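PDB 1W3W: annexin A8 from Homo sapiens, which binds phospholipid membranes in a calcium-dependent manner and acts as an anticoagulant, indirectly inhibiting the thromboplastin-specific complex of the blood coagulation cascade. Local coordinates for residues Leu109-Glu113 with Gly114-Glu118; Ala269-Asp273 with Gly274-Arg278. One frame throughout, in Å; residues are numbered along the deposited sequence.

Interaction 1 of 2, residues Leu109-Glu113 with Gly114-Glu118; sequences LGTKE and GVIIE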
ATOM      1  N   LEU A 109      16.450  -2.597 -11.779  1.00 26.81           N
ATOM      2  CA  LEU A 109      16.878  -1.578 -12.694  1.00 27.26           C
ATOM      3  C   LEU A 109      15.837  -0.459 -12.636  1.00 27.51           C
ATOM      4  O   LEU A 109      14.673  -0.667 -12.982  1.00 27.93           O
ATOM      5  CB  LEU A 109      16.963  -2.196 -14.097  1.00 27.78           C
ATOM      6  CG  LEU A 109      17.828  -1.522 -15.152  1.00 28.25           C
ATOM      7  CD1 LEU A 109      19.282  -1.469 -14.726  1.00 28.04           C
ATOM      8  CD2 LEU A 109      17.688  -2.279 -16.459  1.00 28.71           C
ATOM      9  N   GLY A 110      16.258   0.718 -12.193  1.00 26.96           N
ATOM     10  CA  GLY A 110      15.345   1.809 -11.922  1.00 26.97           C
ATOM     11  C   GLY A 110      14.821   1.722 -10.495  1.00 26.91           C
ATOM     12  O   GLY A 110      15.023   0.718  -9.794  1.00 27.97           O
ATOM     13  N   THR A 111      14.174   2.788 -10.049  1.00 25.98           N
ATOM     14  CA  THR A 111      13.517   2.799  -8.752  1.00 25.45           C
ATOM     15  C   THR A 111      12.025   2.957  -9.004  1.00 24.52           C
ATOM     16  O   THR A 111      11.622   3.791  -9.803  1.00 23.79           O
ATOM     17  CB  THR A 111      14.051   3.957  -7.911  1.00 25.79           C
ATOM     18  OG1 THR A 111      15.462   3.807  -7.725  1.00 26.49           O
ATOM     19  CG2 THR A 111      13.476   3.920  -6.479  1.00 26.49           C
ATOM     20  N   LYS A 112      11.214   2.135  -8.348  1.00 23.20           N
ATOM     21  CA  LYS A 112       9.767   2.250  -8.458  1.00 23.11           C
ATOM     22  C   LYS A 112       9.331   3.189  -7.337  1.00 21.72           C
ATOM     23  O   LYS A 112       8.893   2.755  -6.274  1.00 20.63           O
ATOM     24  CB  LYS A 112       9.094   0.871  -8.352  1.00 23.15           C
ATOM     25  CG  LYS A 112       9.433  -0.083  -9.492  1.00 26.01           C
ATOM     26  CD  LYS A 112       8.758  -1.434  -9.310  1.00 29.36           C
ATOM     27  CE  LYS A 112       9.100  -2.418 -10.436  1.00 31.82           C
ATOM     28  NZ  LYS A 112       9.738  -3.668  -9.894  1.00 33.96           N
ATOM     29  N   GLU A 113       9.506   4.482  -7.587  1.00 20.69           N
ATOM     30  CA  GLU A 113       9.315   5.507  -6.572  1.00 20.80           C
ATOM     31  C   GLU A 113       7.868   5.526  -6.103  1.00 19.59           C
ATOM     32  O   GLU A 113       7.607   5.761  -4.939  1.00 18.41           O
ATOM     33  CB  GLU A 113       9.729   6.892  -7.102  1.00 21.66           C
ATOM     34  CG  GLU A 113      11.219   6.983  -7.408  1.00 25.31           C
ATOM     35  CD  GLU A 113      11.664   8.341  -7.927  1.00 30.41           C
ATOM     36  OE1 GLU A 113      12.859   8.672  -7.734  1.00 34.99           O
ATOM     37  OE2 GLU A 113      10.841   9.073  -8.527  1.00 33.28           O
ATOM     38  N   GLY A 114       6.948   5.243  -7.019  1.00 18.74           N
ATOM     39  CA  GLY A 114       5.531   5.179  -6.718  1.00 18.18           C
ATOM     40  C   GLY A 114       5.173   4.153  -5.651  1.00 17.47           C
ATOM     41  O   GLY A 114       4.286   4.397  -4.855  1.00 17.19           O
ATOM     42  N   VAL A 115       5.863   3.015  -5.639  1.00 16.75           N
ATOM     43  CA  VAL A 115       5.654   1.979  -4.636  1.00 16.05           C
ATOM     44  C   VAL A 115       6.061   2.511  -3.273  1.00 15.53           C
ATOM     45  O   VAL A 115       5.338   2.355  -2.290  1.00 14.21           O
ATOM     46  CB  VAL A 115       6.465   0.682  -4.958  1.00 16.26           C
ATOM     47  CG1 VAL A 115       6.370  -0.322  -3.814  1.00 16.88           C
ATOM     48  CG2 VAL A 115       5.973   0.052  -6.237  1.00 16.65           C
ATOM     49  N   ILE A 116       7.216   3.170  -3.229  1.00 14.86           N
ATOM     50  CA  ILE A 116       7.765   3.686  -1.982  1.00 14.75           C
ATOM     51  C   ILE A 116       6.887   4.791  -1.397  1.00 14.64           C
ATOM     52  O   ILE A 116       6.618   4.797  -0.203  1.00 14.21           O
ATOM     53  CB  ILE A 116       9.229   4.207  -2.168  1.00 15.20           C
ATOM     54  CG1 ILE A 116      10.123   3.112  -2.775  1.00 16.17           C
ATOM     55  CG2 ILE A 116       9.791   4.653  -0.809  1.00 14.91           C
ATOM     56  CD1 ILE A 116      11.527   3.599  -3.234  1.00 19.97           C
ATOM     57  N   ILE A 117       6.424   5.702  -2.251  1.00 13.95           N
ATOM     58  CA  ILE A 117       5.520   6.784  -1.840  1.00 13.79           C
ATOM     59  C   ILE A 117       4.227   6.239  -1.212  1.00 13.75           C
ATOM     60  O   ILE A 117       3.805   6.673  -0.136  1.00 13.37           O
ATOM     61  CB  ILE A 117       5.180   7.671  -3.077  1.00 13.63           C
ATOM     62  CG1 ILE A 117       6.403   8.514  -3.471  1.00 14.42           C
ATOM     63  CG2 ILE A 117       3.963   8.554  -2.814  1.00 14.39           C
ATOM     64  CD1 ILE A 117       6.389   9.043  -4.898  1.00 16.60           C
ATOM     65  N   GLU A 118       3.602   5.297  -1.915  1.00 13.64           N
ATOM     66  CA  GLU A 118       2.335   4.704  -1.497  1.00 13.26           C
ATOM     67  C   GLU A 118       2.449   4.108  -0.113  1.00 12.89           C
ATOM     68  O   GLU A 118       1.625   4.377   0.751  1.00 12.45           O
ATOM     69  CB  GLU A 118       1.905   3.636  -2.514  1.00 13.05           C
ATOM     70  CG  GLU A 118       0.752   2.739  -2.090  1.00 12.85           C
ATOM     71  CD  GLU A 118       0.716   1.463  -2.913  1.00 13.08           C
ATOM     72  OE1 GLU A 118       0.424   1.538  -4.116  1.00 11.92           O
ATOM     73  OE2 GLU A 118       0.983   0.388  -2.356  1.00 11.09           O
TER
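The carbonyl oxygen of Glu113 receives the amide of Ile117 in a nearly straight hydrogen bond that closes the first turn of helix 113-122 in the second annexin repeat, Ile117 N to Glu113 O 2.9 Å with an angle of 167° at the hydrogen. The contact is the N-terminal start of that helix, where the loop carrying the Leu-Gly-Thr sequence that follows helix 96-107 runs into it. Lys112 holds the N-cap position and is the centre of an inverse gamma turn, closed by a weak bond from Glu113 N to Thr111 O. Its own carbonyl is held loosely from the helix: Val115 N reaches Lys112 O at 3.1 Å, but the bond is bent to 132° and weak. Two aliphatic touches add to the backbone bonds. CG2 of Val115 lies 3.9 Å from CB of Lys112, while the amine at the far end of the lysine leads away from the helix. Thr111 is split between two tasks. Its chi1 of -60° puts OG1 beside the backbone N and the methyl CG2 anti to it, which brings CG2 to CD1 of Ile116, 3.8 Å away, and leaves OG1 to hydrogen-bond Asp150. The extended Glu113 chain takes OE2 to the hydroxyl of Ser239, at the start of helix 238-252. The buried Ile116 packs on Leu102 and Met106 of helix 96-107 and on Leu159 of helix 153-163. CG1 of Ile117, beside its own backbone N, lies 3.3 Å from Glu113 O, the oxygen its amide binds.

Interaction 2 of 2, residues Ala269-Asp273 with Gly274-Arg278; sequences AGTRD and GTLIR. With CA (calcium ion), chain B.
A type II annexin calcium site occupies the Gly-x-Gly-Thr loop of the fourth repeat, and this contact leads from that loop into helix 273-283. The calcium ion is bound by Gly270 O at 2.3 Å and by a water molecule; the carbonyls of Met266 and Gly268 and one carboxylate oxygen, OD2, of Asp310 complete the set. OG1 of Thr271 is hydrogen-bonded to that OD2 and so probably helps to position it, while the threonine methyl, CG2, faces CD2 of Leu276 at 4.1 Å. At the N-cap, Arg272 O accepts Leu276 N at 3.1 Å, in the carbonyl plane, and more weakly Thr275 N. The Arg272 side chain folds back over the helix start: CG is anti to the backbone N and the chain bends at chi2 (47°), laying one guanidinium face over Gly274 N, which sits 3.4 Å from its plane. CG of the same arginine lies 3.2 Å from Thr275 OG1, which also takes a weak hydrogen bond from Arg278 NH2; the Arg272 and Thr275 side chains cross at about a right angle. A second water, separate from the one on calcium, accepts from Arg272 NE and Arg278 NH1, lying at the in-plane edge of the Arg278 guanidinium. Asp273 OD1 hydrogen-bonds the hydroxyl of Tyr315 and OD2 forms a salt bridge with Lys82. Ile277 packs on helix 81-91, Leu276 against both helix 254-266 and helix 313-323, and Arg278 meets helix 113-122.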
ATOM      1  N   ALA A 269      -4.921   1.863 -21.043  1.00 36.43           N
ATOM      2  CA  ALA A 269      -4.280   0.704 -21.676  1.00 36.04           C
ATOM      3  C   ALA A 269      -3.450  -0.107 -20.689  1.00 35.41           C
ATOM      4  O   ALA A 269      -2.672   0.453 -19.920  1.00 35.80           O
ATOM      5  CB  ALA A 269      -3.402   1.156 -22.840  1.00 36.38           C
ATOM      6  N   GLY A 270      -3.622  -1.427 -20.722  1.00 34.22           N
ATOM      7  CA  GLY A 270      -2.878  -2.326 -19.858  1.00 33.29           C
ATOM      8  C   GLY A 270      -3.298  -2.266 -18.396  1.00 32.02           C
ATOM      9  O   GLY A 270      -4.327  -1.689 -18.039  1.00 32.56           O
ATOM     10  N   THR A 271      -2.498  -2.887 -17.546  1.00 30.14           N
ATOM     11  CA  THR A 271      -2.797  -2.950 -16.120  1.00 28.48           C
ATOM     12  C   THR A 271      -1.505  -2.824 -15.349  1.00 27.14           C
ATOM     13  O   THR A 271      -0.500  -3.445 -15.709  1.00 26.97           O
ATOM     14  CB  THR A 271      -3.473  -4.291 -15.782  1.00 28.31           C
ATOM     15  OG1 THR A 271      -4.683  -4.426 -16.533  1.00 29.17           O
ATOM     16  CG2 THR A 271      -3.945  -4.328 -14.333  1.00 27.71           C
ATOM     17  N   ARG A 272      -1.504  -2.016 -14.303  1.00 25.42           N
ATOM     18  CA  ARG A 272      -0.389  -2.063 -13.363  1.00 24.84           C
ATOM     19  C   ARG A 272      -0.670  -3.136 -12.318  1.00 22.84           C
ATOM     20  O   ARG A 272      -1.202  -2.846 -11.239  1.00 21.36           O
ATOM     21  CB  ARG A 272      -0.115  -0.712 -12.698  1.00 25.48           C
ATOM     22  CG  ARG A 272       1.152  -0.742 -11.780  1.00 30.42           C
ATOM     23  CD  ARG A 272       2.410  -1.403 -12.417  1.00 35.19           C
ATOM     24  NE  ARG A 272       3.335  -2.062 -11.485  1.00 37.33           N
ATOM     25  CZ  ARG A 272       3.916  -3.261 -11.691  1.00 40.98           C
ATOM     26  NH1 ARG A 272       3.636  -3.995 -12.769  1.00 40.94           N
ATOM     27  NH2 ARG A 272       4.775  -3.752 -10.790  1.00 42.74           N
ATOM     28  N   ASP A 273      -0.302  -4.374 -12.660  1.00 20.88           N
ATOM     29  CA  ASP A 273      -0.672  -5.529 -11.875  1.00 19.55           C
ATOM     30  C   ASP A 273      -0.011  -5.526 -10.506  1.00 18.50           C
ATOM     31  O   ASP A 273      -0.613  -5.960  -9.555  1.00 17.17           O
ATOM     32  CB  ASP A 273      -0.339  -6.823 -12.618  1.00 19.26           C
ATOM     33  CG  ASP A 273      -1.184  -7.001 -13.836  1.00 19.16           C
ATOM     34  OD1 ASP A 273      -2.410  -7.236 -13.713  1.00 18.34           O
ATOM     35  OD2 ASP A 273      -0.703  -6.884 -14.971  1.00 21.43           O
ATOM     36  N   GLY A 274       1.228  -5.048 -10.420  1.00 17.97           N
ATOM     37  CA  GLY A 274       1.923  -4.938  -9.139  1.00 17.37           C
ATOM     38  C   GLY A 274       1.126  -4.124  -8.132  1.00 17.24           C
ATOM     39  O   GLY A 274       0.978  -4.522  -6.974  1.00 17.04           O
ATOM     40  N   THR A 275       0.586  -3.002  -8.593  1.00 16.22           N
ATOM     41  CA  THR A 275      -0.211  -2.103  -7.770  1.00 16.08           C
ATOM     42  C   THR A 275      -1.571  -2.670  -7.395  1.00 15.41           C
ATOM     43  O   THR A 275      -2.036  -2.497  -6.263  1.00 14.67           O
ATOM     44  CB  THR A 275      -0.383  -0.770  -8.521  1.00 16.27           C
ATOM     45  OG1 THR A 275       0.900  -0.171  -8.660  1.00 18.22           O
ATOM     46  CG2 THR A 275      -1.166   0.242  -7.714  1.00 16.37           C
ATOM     47  N   LEU A 276      -2.209  -3.334  -8.347  1.00 14.35           N
ATOM     48  CA  LEU A 276      -3.460  -4.042  -8.096  1.00 14.52           C
ATOM     49  C   LEU A 276      -3.284  -5.128  -7.027  1.00 13.35           C
ATOM     50  O   LEU A 276      -4.026  -5.190  -6.055  1.00 12.43           O
ATOM     51  CB  LEU A 276      -3.953  -4.653  -9.414  1.00 15.05           C
ATOM     52  CG  LEU A 276      -5.299  -5.368  -9.475  1.00 17.42           C
ATOM     53  CD1 LEU A 276      -6.453  -4.465  -9.076  1.00 19.58           C
ATOM     54  CD2 LEU A 276      -5.493  -5.866 -10.901  1.00 19.06           C
ATOM     55  N   ILE A 277      -2.282  -5.977  -7.205  1.00 13.08           N
ATOM     56  CA  ILE A 277      -2.010  -7.059  -6.273  1.00 12.88           C
ATOM     57  C   ILE A 277      -1.723  -6.525  -4.878  1.00 13.07           C
ATOM     58  O   ILE A 277      -2.339  -6.953  -3.906  1.00 12.66           O
ATOM     59  CB  ILE A 277      -0.835  -7.919  -6.791  1.00 13.53           C
ATOM     60  CG1 ILE A 277      -1.304  -8.771  -7.991  1.00 14.38           C
ATOM     61  CG2 ILE A 277      -0.249  -8.768  -5.662  1.00 13.56           C
ATOM     62  CD1 ILE A 277      -0.185  -9.395  -8.805  1.00 15.30           C
ATOM     63  N   ARG A 278      -0.796  -5.579  -4.779  1.00 13.10           N
ATOM     64  CA  ARG A 278      -0.320  -5.095  -3.490  1.00 13.04           C
ATOM     65  C   ARG A 278      -1.419  -4.457  -2.661  1.00 12.86           C
ATOM     66  O   ARG A 278      -1.525  -4.694  -1.457  1.00 12.83           O
ATOM     67  CB  ARG A 278       0.826  -4.095  -3.693  1.00 13.31           C
ATOM     68  CG  ARG A 278       1.477  -3.609  -2.407  1.00 13.88           C
ATOM     69  CD  ARG A 278       2.671  -2.674  -2.639  1.00 14.37           C
ATOM     70  NE  ARG A 278       2.288  -1.579  -3.519  1.00 13.45           N
ATOM     71  CZ  ARG A 278       2.606  -1.467  -4.811  1.00 14.39           C
ATOM     72  NH1 ARG A 278       3.337  -2.365  -5.431  1.00 16.06           N
ATOM     73  NH2 ARG A 278       2.158  -0.438  -5.498  1.00 15.31           N
TER
HETATM   74 CA    CA B1328      -6.572  -1.346 -18.367  0.50 24.41          CA
HETATM   75  O   HOH W   1       4.030  -1.774  -8.417  1.00 38.19           O
HETATM   76  O   HOH W   2      -8.708  -0.529 -19.110  1.00 41.21           O

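Overall arrangement
The two contacts are the equivalent helix starts of repeats 2 and 4, in series along the chain, with centres about 14 Å apart and each about 12 Å from the centre of the molecule. In both, a loop enters a helix through an inverse gamma turn. Helices 113-122 and 273-283 then meet directly: Glu118 OE2 forms a salt bridge with Arg278 NE at 2.6 Å, and Val115 CG2 packs against Arg278 NH1 at 3.7 Å. Further salt bridges pair Glu118 with Arg261 and Arg278 with Glu101. The two helices thus form a charged contact joining repeats 2 and 4, with the calcium loop leading into helix 273-283, whereas 109-113 lies away from the annotated sites.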